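Local coordinates for protein cephalosporin hydroxylase CMCI (Streptomyces clavuligerus, PDB 2BM8) that probably takes part in the 7-alpha-hydroxylation and methylation step by which cephalosporins are converted to cephamycins, at residues B[71-76]-B[184-189]; B[102-107]-B[128-133]; B[143-148]-B[166-171]. The protein carries 3 engineered substitutions. All coordinates share one frame; numbering follows the deposited sequence.

Overall arrangement
The three contacts sit in one Rossmann-like domain whose central sheet has the strand order 3-2-1-4-5-7-6 of class I methyltransferases. Contact 1 joins helix 67-80 to the end of strand 182-185, and along the chain it encloses contact 2 and then contact 3, which follow each other in series. Contact 2 ties helix 94-106 to the turn leading into the outermost strand 132-136, while contact 3 packs the 143-148 loop against helix 165-175 on the other side of the sheet from helix 67-80. Their centres lie about 19 to 24 Å apart. H74 meets L102 and M106 between contacts 1 and 2, and these two contacts lie at the interface with the second subunit.

Contact 1 (B[71-76]-B[184-189]); sequences AVYHDM and IIEDMI
Y73 reaches from helix 67-80 to I184 near the C-terminal end of strand 182-185 and to E186 just beyond it. This is helix-on-sheet packing in a Rossmann-like methyltransferase fold, with E186 in the loop that follows the strand. From CB, which points toward the strand, CG lies beside the backbone N and anti to the carbonyl carbon (chi1 -81°), sending the ring outward from the helix. The two ring flanks then meet different neighbours: CE2 lies 3.9 Å from CD1 of I184, an oblique apolar approach, whereas CE1 lies on the flank nearer E186. At the tip the phenol OH donates a very short hydrogen bond, 2.5 Å, to OE2 of E186, and it also rests 3.5 Å from CG2 of I184. OE2 sits close to the ring plane at the edge, with the carboxylate turned 35° from it. Tyrosine suits this buried place because it lays its ring along apolar side chains and still offers a hydroxyl to the acid. The other carboxylate oxygen, OE1, forms a salt bridge with K65, so E186 is gripped at both oxygens. A phenylalanine at Y73 would probably keep the ring against I184 but take away one hold on the E186 carboxylate, leaving that group freer to turn. F99 of helix 94-106 meets the Y73 ring edge-to-face, and I158 of strand 155-159 lines the same core. M76, one turn further along the helix, suits this apolar surrounding with a flexible thioether: its chain runs extended to SD and bends there at chi3. Tip to tip with I184, SD is 3.9 Å from CD1 of the isoleucine, and CE of M76 lies equally near that same methyl.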
loop_
_atom_site.group_PDB
_atom_site.type_symbol
_atom_site.label_atom_id
_atom_site.label_comp_id
_atom_site.label_asym_id
_atom_site.label_seq_id
_atom_site.Cartn_x
_atom_site.Cartn_y
_atom_site.Cartn_z
ATOM N N ALA B 71 20.874 13.545 7.479
ATOM C CA ALA B 71 20.773 14.492 6.352
ATOM C C ALA B 71 20.179 15.854 6.746
ATOM O O ALA B 71 20.672 16.897 6.335
ATOM C CB ALA B 71 19.943 13.895 5.218
ATOM N N VAL B 72 19.109 15.829 7.531
ATOM C CA VAL B 72 18.497 17.045 8.035
ATOM C C VAL B 72 19.483 17.820 8.930
ATOM O O VAL B 72 19.718 19.000 8.696
ATOM C CB VAL B 72 17.191 16.731 8.798
ATOM C CG1 VAL B 72 16.733 17.937 9.605
ATOM C CG2 VAL B 72 16.115 16.270 7.832
ATOM N N TYR B 73 20.068 17.149 9.923
ATOM C CA TYR B 73 21.055 17.797 10.802
ATOM C C TYR B 73 22.272 18.319 10.036
ATOM O O TYR B 73 22.903 19.264 10.452
ATOM C CB TYR B 73 21.538 16.860 11.919
ATOM C CG TYR B 73 20.595 16.766 13.103
ATOM C CD1 TYR B 73 20.008 15.564 13.444
ATOM C CD2 TYR B 73 20.308 17.879 13.891
ATOM C CE1 TYR B 73 19.141 15.462 14.515
ATOM C CE2 TYR B 73 19.440 17.793 14.980
ATOM C CZ TYR B 73 18.851 16.578 15.286
ATOM O OH TYR B 73 17.990 16.445 16.360
ATOM N N HIS B 74 22.615 17.693 8.928
ATOM C CA HIS B 74 23.746 18.163 8.161
ATOM C C HIS B 74 23.416 19.523 7.569
ATOM O O HIS B 74 24.215 20.453 7.691
ATOM C CB HIS B 74 24.117 17.186 7.059
ATOM C CG HIS B 74 25.143 17.726 6.126
ATOM N ND1 HIS B 74 24.817 18.549 5.073
ATOM C CD2 HIS B 74 26.490 17.604 6.114
ATOM C CE1 HIS B 74 25.921 18.890 4.433
ATOM N NE2 HIS B 74 26.950 18.337 5.049
ATOM N N ASP B 75 22.234 19.629 6.945
ATOM C CA ASP B 75 21.750 20.896 6.376
ATOM C C ASP B 75 21.625 21.973 7.449
ATOM O O ASP B 75 22.012 23.100 7.237
ATOM C CB ASP B 75 20.390 20.720 5.674
ATOM C CG ASP B 75 20.457 19.791 4.446
ATOM O OD1 ASP B 75 21.570 19.617 3.896
ATOM O OD2 ASP B 75 19.445 19.185 3.977
ATOM N N MET B 76 21.106 21.603 8.611
ATOM C CA MET B 76 20.925 22.532 9.714
ATOM C C MET B 76 22.268 23.050 10.208
ATOM O O MET B 76 22.448 24.234 10.382
ATOM C CB MET B 76 20.181 21.842 10.848
ATOM C CG MET B 76 19.827 22.759 12.010
ATOM S SD MET B 76 19.011 21.845 13.317
ATOM C CE MET B 76 17.496 21.323 12.476
ATOM N N ILE B 184 14.849 21.016 19.875
ATOM C CA ILE B 184 14.379 19.889 19.086
ATOM C C ILE B 184 13.973 18.700 19.952
ATOM O O ILE B 184 14.730 18.256 20.817
ATOM C CB ILE B 184 15.471 19.466 18.090
ATOM C CG1 ILE B 184 15.594 20.528 16.995
ATOM C CG2 ILE B 184 15.141 18.120 17.463
ATOM C CD1 ILE B 184 16.870 20.472 16.221
ATOM N N ILE B 185 12.779 18.173 19.702
ATOM C CA ILE B 185 12.321 16.977 20.396
ATOM C C ILE B 185 12.208 15.865 19.389
ATOM O O ILE B 185 11.360 15.899 18.515
ATOM C CB ILE B 185 10.973 17.238 21.089
ATOM C CG1 ILE B 185 11.163 18.229 22.231
ATOM C CG2 ILE B 185 10.404 15.941 21.643
ATOM C CD1 ILE B 185 9.941 19.003 22.591
ATOM N N GLU B 186 13.077 14.876 19.499
ATOM C CA GLU B 186 13.062 13.767 18.555
ATOM C C GLU B 186 12.016 12.747 18.998
ATOM O O GLU B 186 11.757 12.625 20.185
ATOM C CB GLU B 186 14.454 13.137 18.455
ATOM C CG GLU B 186 15.544 14.096 17.960
ATOM C CD GLU B 186 16.825 13.391 17.509
ATOM O OE1 GLU B 186 16.894 12.157 17.637
ATOM O OE2 GLU B 186 17.774 14.079 17.048
ATOM N N ASP B 187 11.363 12.096 18.030
ATOM C CA ASP B 187 10.538 10.898 18.225
ATOM C C ASP B 187 9.210 11.099 18.951
ATOM O O ASP B 187 8.165 10.623 18.479
ATOM C CB ASP B 187 11.330 9.802 18.949
ATOM C CG ASP B 187 12.517 9.306 18.134
ATOM O OD1 ASP B 187 12.271 8.745 17.034
ATOM O OD2 ASP B 187 13.708 9.441 18.501
ATOM N N MET B 188 9.247 11.794 20.085
ATOM C CA MET B 188 8.160 11.709 21.048
ATOM C C MET B 188 6.914 12.545 20.751
ATOM O O MET B 188 5.819 12.155 21.165
ATOM C CB MET B 188 8.664 12.025 22.464
ATOM C CG MET B 188 7.734 11.500 23.574
ATOM S SD MET B 188 7.339 9.697 23.485
ATOM C CE MET B 188 8.528 9.010 24.667
ATOM N N ILE B 189 7.054 13.662 20.035
ATOM C CA ILE B 189 5.914 14.572 19.869
ATOM C C ILE B 189 4.690 13.937 19.210
ATOM O O ILE B 189 3.588 14.142 19.671
ATOM C CB ILE B 189 6.326 15.899 19.192
ATOM C CG1 ILE B 189 6.729 16.886 20.288
ATOM C CG2 ILE B 189 5.191 16.491 18.359
ATOM C CD1 ILE B 189 7.368 18.134 19.819
#

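Contact 2 (B[102-107]-B[128-133]); sequences LTKIMG and DMENIT
K104 and E130 cross at about a right angle, the lysine coming off the last turns of helix 94-106 and the glutamate out of the loop before strand 132-136. Their ends are joined by a salt bridge in which NZ of K104 donates a very short hydrogen bond of 2.4 Å to OE1 of E130. The lysine is not stretched out: bends at chi2 (-82°) and chi4 fold the chain so that its ammonium turns onto the carboxylate. E130, by contrast, has CG anti to its own backbone N and runs extended beyond it. N131 also lies crosswise to the lysine, with ND2 3.1 Å from CE of K104, a close approach to the carbon beside the ammonium and no bond. Such residues suit the surface, where long charged side chains can bridge helix and turn. The backbone sets them up: M129 to I132 is a type II beta turn, and N131 takes its third position with positive phi, which asparagine tolerates well. The helix finishes in a Schellman motif at G107, whose positive phi suits glycine. Around the pair, R100 of the same helix hydrogen-bonds to O of E130, N131 and T133 join V112 of strand 111-116 by backbone bonds, and T103 packs on L77 of helix 67-80.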
loop_
_atom_site.group_PDB
_atom_site.type_symbol
_atom_site.label_atom_id
_atom_site.label_comp_id
_atom_site.label_asym_id
_atom_site.label_seq_id
_atom_site.Cartn_x
_atom_site.Cartn_y
_atom_site.Cartn_z
ATOM N N LEU B 102 31.336 16.123 12.357
ATOM C CA LEU B 102 30.696 16.819 11.253
ATOM C C LEU B 102 30.935 18.316 11.317
ATOM O O LEU B 102 31.102 18.968 10.295
ATOM C CB LEU B 102 29.194 16.535 11.278
ATOM C CG LEU B 102 28.422 16.719 9.983
ATOM C CD1 LEU B 102 29.200 16.232 8.775
ATOM C CD2 LEU B 102 27.116 15.979 10.094
ATOM N N THR B 103 30.947 18.856 12.526
ATOM C CA THR B 103 31.276 20.249 12.728
ATOM C C THR B 103 32.766 20.532 12.431
ATOM O O THR B 103 33.087 21.599 11.938
ATOM C CB THR B 103 30.892 20.712 14.167
ATOM O OG1 THR B 103 31.362 19.784 15.150
ATOM C CG2 THR B 103 29.389 20.712 14.358
ATOM N N LYS B 104 33.663 19.584 12.715
ATOM C CA LYS B 104 35.091 19.755 12.408
ATOM C C LYS B 104 35.347 19.801 10.912
ATOM O O LYS B 104 36.095 20.649 10.431
ATOM C CB LYS B 104 35.943 18.638 13.014
ATOM C CG LYS B 104 36.043 18.653 14.533
ATOM C CD LYS B 104 37.100 19.630 15.046
ATOM C CE LYS B 104 37.204 19.578 16.578
ATOM N NZ LYS B 104 37.788 18.274 17.051
ATOM N N ILE B 105 34.711 18.896 10.178
ATOM C CA ILE B 105 34.886 18.816 8.733
ATOM C C ILE B 105 34.375 20.095 8.086
ATOM O O ILE B 105 34.923 20.534 7.093
ATOM C CB ILE B 105 34.124 17.608 8.170
ATOM C CG1 ILE B 105 34.575 16.323 8.855
ATOM C CG2 ILE B 105 34.360 17.430 6.666
ATOM C CD1 ILE B 105 33.419 15.441 9.143
ATOM N N MET B 106 33.322 20.669 8.669
ATOM C CA MET B 106 32.719 21.924 8.210
ATOM C C MET B 106 33.508 23.189 8.567
ATOM O O MET B 106 33.256 24.242 7.990
ATOM C CB MET B 106 31.304 22.070 8.781
ATOM C CG MET B 106 30.314 21.123 8.150
ATOM S SD MET B 106 28.677 21.231 8.846
ATOM C CE MET B 106 27.792 20.168 7.751
ATOM N N GLY B 107 34.434 23.101 9.518
ATOM C CA GLY B 107 35.199 24.261 9.954
ATOM C C GLY B 107 34.456 25.153 10.935
ATOM O O GLY B 107 34.764 26.338 11.061
ATOM N N ASP B 128 39.185 10.064 21.809
ATOM C CA ASP B 128 38.362 10.656 20.755
ATOM C C ASP B 128 37.282 11.575 21.344
ATOM O O ASP B 128 36.108 11.497 20.984
ATOM C CB ASP B 128 37.729 9.542 19.917
ATOM C CG ASP B 128 37.001 10.067 18.687
ATOM O OD1 ASP B 128 37.532 10.959 17.984
ATOM O OD2 ASP B 128 35.871 9.658 18.355
ATOM N N MET B 129 37.705 12.478 22.214
ATOM C CA MET B 129 36.793 13.250 23.047
ATOM C C MET B 129 36.997 14.769 22.974
ATOM O O MET B 129 36.395 15.518 23.739
ATOM C CB MET B 129 36.944 12.772 24.489
ATOM C CG MET B 129 35.673 12.848 25.305
ATOM S SD MET B 129 34.440 11.556 24.939
ATOM C CE MET B 129 33.615 11.620 26.445
ATOM N N GLU B 130 37.840 15.222 22.052
ATOM C CA GLU B 130 38.049 16.644 21.831
ATOM C C GLU B 130 36.722 17.345 21.496
ATOM O O GLU B 130 36.003 16.917 20.615
ATOM C CB GLU B 130 39.056 16.849 20.693
ATOM C CG GLU B 130 39.610 18.267 20.582
ATOM C CD GLU B 130 40.432 18.480 19.310
ATOM O OE1 GLU B 130 39.927 18.151 18.207
ATOM O OE2 GLU B 130 41.580 18.982 19.410
ATOM N N ASN B 131 36.419 18.413 22.223
ATOM C CA ASN B 131 35.208 19.207 22.046
ATOM C C ASN B 131 33.888 18.463 22.311
ATOM O O ASN B 131 32.832 18.842 21.804
ATOM C CB ASN B 131 35.240 19.888 20.671
ATOM C CG ASN B 131 36.465 20.801 20.509
ATOM O OD1 ASN B 131 37.023 21.296 21.495
ATOM N ND2 ASN B 131 36.892 21.007 19.274
ATOM N N ILE B 132 33.961 17.407 23.118
ATOM C CA ILE B 132 32.789 16.681 23.606
ATOM C C ILE B 132 32.880 16.655 25.113
ATOM O O ILE B 132 33.860 16.153 25.653
ATOM C CB ILE B 132 32.771 15.229 23.115
ATOM C CG1 ILE B 132 32.693 15.176 21.595
ATOM C CG2 ILE B 132 31.603 14.467 23.770
ATOM C CD1 ILE B 132 32.878 13.780 21.011
ATOM N N THR B 133 31.859 17.169 25.789
ATOM C CA THR B 133 31.846 17.224 27.247
ATOM C C THR B 133 30.641 16.441 27.765
ATOM O O THR B 133 29.532 16.643 27.296
ATOM C CB THR B 133 31.789 18.709 27.715
ATOM O OG1 THR B 133 32.910 19.442 27.199
ATOM C CG2 THR B 133 31.967 18.823 29.194
#

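Contact 3 (B[143-148]-B[166-171]); sequences TTFEHL and FNIMKW
F145 lays its CB over the face of the W171 indole, a CH-pi contact in which the carbon stands 3.7 Å from the centroid of the six-membered ring and 13° off its normal. The closest indole atom to this methylene is CH2 of W171, 3.6 Å from CB. The phenyl ring itself leans obliquely against the indole, the two planes 41° apart. At the same far end of the tryptophan, CH2 also lies 3.4 Å from the backbone O of F145, an approach of carbon to oxygen. I168, one turn earlier on helix 165-175, meets the outer end of the phenyl ring. Its side chain crosses the phenyl at about a right angle: CG2 sits over one ring face, offset toward the rim, and CD1 reaches CZ of F145 at 3.9 Å. A branched aliphatic residue suits this spot because it can offer two methyls to one ring. W171 reaches the loop because its CG stands anti to the backbone N (chi1 175°), sending the large indole away from the helix. In the Rossmann-like sheet the segment 143-148 belongs to the connection between strands 132-136 and 155-159, and helix 165-175 forms the crossover from 155-159 to 182-185. F157 of the central strand touches both F145 and I168, with I115 of strand 111-116 also touching the phenylalanine. Further out, H175 stacks on W171 and R149 packs against it. Elsewhere on the helix, N167 and K170 pack on F9 and S5 of the third subunit, another copy of this protein.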
loop_
_atom_site.group_PDB
_atom_site.type_symbol
_atom_site.label_atom_id
_atom_site.label_comp_id
_atom_site.label_asym_id
_atom_site.label_seq_id
_atom_site.Cartn_x
_atom_site.Cartn_y
_atom_site.Cartn_z
ATOM N N THR B 143 18.173 23.036 38.007
ATOM C CA THR B 143 19.485 23.643 38.291
ATOM C C THR B 143 20.649 22.827 37.729
ATOM O O THR B 143 21.776 23.316 37.662
ATOM C CB THR B 143 19.691 23.844 39.811
ATOM O OG1 THR B 143 19.404 22.622 40.508
ATOM C CG2 THR B 143 18.696 24.870 40.384
ATOM N N THR B 144 20.363 21.578 37.367
ATOM C CA THR B 144 21.250 20.757 36.546
ATOM C C THR B 144 21.737 21.488 35.304
ATOM O O THR B 144 22.913 21.425 34.969
ATOM C CB THR B 144 20.494 19.503 36.076
ATOM O OG1 THR B 144 20.251 18.640 37.192
ATOM C CG2 THR B 144 21.341 18.668 35.124
ATOM N N PHE B 145 20.813 22.158 34.623
ATOM C CA PHE B 145 21.071 22.784 33.331
ATOM C C PHE B 145 21.779 24.120 33.418
ATOM O O PHE B 145 22.270 24.606 32.401
ATOM C CB PHE B 145 19.759 22.972 32.565
ATOM C CG PHE B 145 19.097 21.683 32.198
ATOM C CD1 PHE B 145 18.181 21.092 33.056
ATOM C CD2 PHE B 145 19.404 21.049 31.004
ATOM C CE1 PHE B 145 17.574 19.899 32.726
ATOM C CE2 PHE B 145 18.802 19.855 30.669
ATOM C CZ PHE B 145 17.881 19.276 31.533
ATOM N N GLU B 146 21.826 24.707 34.615
ATOM C CA GLU B 146 22.448 26.026 34.835
ATOM C C GLU B 146 23.837 26.156 34.190
ATOM O O GLU B 146 24.107 27.143 33.494
ATOM C CB GLU B 146 22.507 26.359 36.340
ATOM C CG GLU B 146 23.324 27.601 36.731
ATOM C CD GLU B 146 22.722 28.939 36.287
ATOM O OE1 GLU B 146 21.476 29.044 36.150
ATOM O OE2 GLU B 146 23.511 29.904 36.090
ATOM N N HIS B 147 24.705 25.169 34.403
ATOM C CA HIS B 147 25.990 25.163 33.722
ATOM C C HIS B 147 25.750 25.451 32.258
ATOM O O HIS B 147 24.760 24.993 31.680
ATOM C CB HIS B 147 26.725 23.823 33.884
ATOM C CG HIS B 147 26.064 22.656 33.201
ATOM N ND1 HIS B 147 25.440 21.643 33.899
ATOM C CD2 HIS B 147 25.964 22.319 31.890
ATOM C CE1 HIS B 147 24.971 20.745 33.048
ATOM N NE2 HIS B 147 25.275 21.134 31.823
ATOM N N LEU B 148 26.628 26.236 31.652
ATOM C CA LEU B 148 26.638 26.345 30.195
ATOM C C LEU B 148 25.354 27.016 29.576
ATOM O O LEU B 148 24.941 26.750 28.439
ATOM C CB LEU B 148 26.994 24.960 29.604
ATOM C CG LEU B 148 28.223 24.284 30.288
ATOM C CD1 LEU B 148 28.627 22.959 29.640
ATOM C CD2 LEU B 148 29.455 25.217 30.418
ATOM N N PHE B 166 8.605 19.956 28.734
ATOM C CA PHE B 166 8.002 21.281 28.684
ATOM C C PHE B 166 8.589 22.231 29.715
ATOM O O PHE B 166 8.793 23.407 29.411
ATOM C CB PHE B 166 6.483 21.191 28.816
ATOM C CG PHE B 166 5.835 20.570 27.622
ATOM C CD1 PHE B 166 5.336 19.273 27.677
ATOM C CD2 PHE B 166 5.759 21.268 26.427
ATOM C CE1 PHE B 166 4.747 18.701 26.572
ATOM C CE2 PHE B 166 5.178 20.693 25.313
ATOM C CZ PHE B 166 4.673 19.410 25.384
ATOM N N ASN B 167 8.872 21.723 30.916
ATOM C CA ASN B 167 9.549 22.516 31.945
ATOM C C ASN B 167 10.958 22.905 31.525
ATOM O O ASN B 167 11.369 24.039 31.724
ATOM C CB ASN B 167 9.582 21.774 33.296
ATOM C CG ASN B 167 8.330 22.043 34.157
ATOM O OD1 ASN B 167 7.870 23.181 34.268
ATOM N ND2 ASN B 167 7.787 20.987 34.767
ATOM N N ILE B 168 11.685 21.969 30.922
ATOM C CA ILE B 168 13.033 22.232 30.416
ATOM C C ILE B 168 12.977 23.250 29.287
ATOM O O ILE B 168 13.878 24.063 29.137
ATOM C CB ILE B 168 13.694 20.922 29.924
ATOM C CG1 ILE B 168 13.916 19.954 31.080
ATOM C CG2 ILE B 168 15.029 21.198 29.251
ATOM C CD1 ILE B 168 14.143 18.524 30.610
ATOM N N MET B 169 11.905 23.193 28.501
ATOM C CA MET B 169 11.653 24.160 27.417
ATOM C C MET B 169 11.433 25.571 27.939
ATOM O O MET B 169 11.931 26.516 27.353
ATOM C CB MET B 169 10.427 23.756 26.592
ATOM C CG MET B 169 10.579 23.921 25.092
ATOM S SD MET B 169 9.445 22.809 24.221
ATOM C CE MET B 169 8.193 23.932 23.732
ATOM N N LYS B 170 10.663 25.698 29.019
ATOM C CA LYS B 170 10.402 26.985 29.653
ATOM C C LYS B 170 11.718 27.555 30.197
ATOM O O LYS B 170 12.001 28.752 30.054
ATOM C CB LYS B 170 9.346 26.835 30.768
ATOM C CG LYS B 170 9.262 27.998 31.828
ATOM C CD LYS B 170 8.452 27.563 33.069
ATOM C CE LYS B 170 8.479 28.588 34.216
ATOM N NZ LYS B 170 8.906 28.024 35.556
ATOM N N TRP B 171 12.530 26.688 30.804
ATOM C CA TRP B 171 13.841 27.089 31.291
ATOM C C TRP B 171 14.732 27.567 30.138
ATOM O O TRP B 171 15.368 28.618 30.236
ATOM C CB TRP B 171 14.535 25.960 32.073
ATOM C CG TRP B 171 15.928 26.350 32.453
ATOM C CD1 TRP B 171 16.317 27.036 33.573
ATOM C CD2 TRP B 171 17.112 26.146 31.676
ATOM N NE1 TRP B 171 17.674 27.249 33.546
ATOM C CE2 TRP B 171 18.188 26.716 32.393
ATOM C CE3 TRP B 171 17.377 25.525 30.446
ATOM C CZ2 TRP B 171 19.499 26.686 31.929
ATOM C CZ3 TRP B 171 18.682 25.493 29.980
ATOM C CH2 TRP B 171 19.729 26.077 30.721
#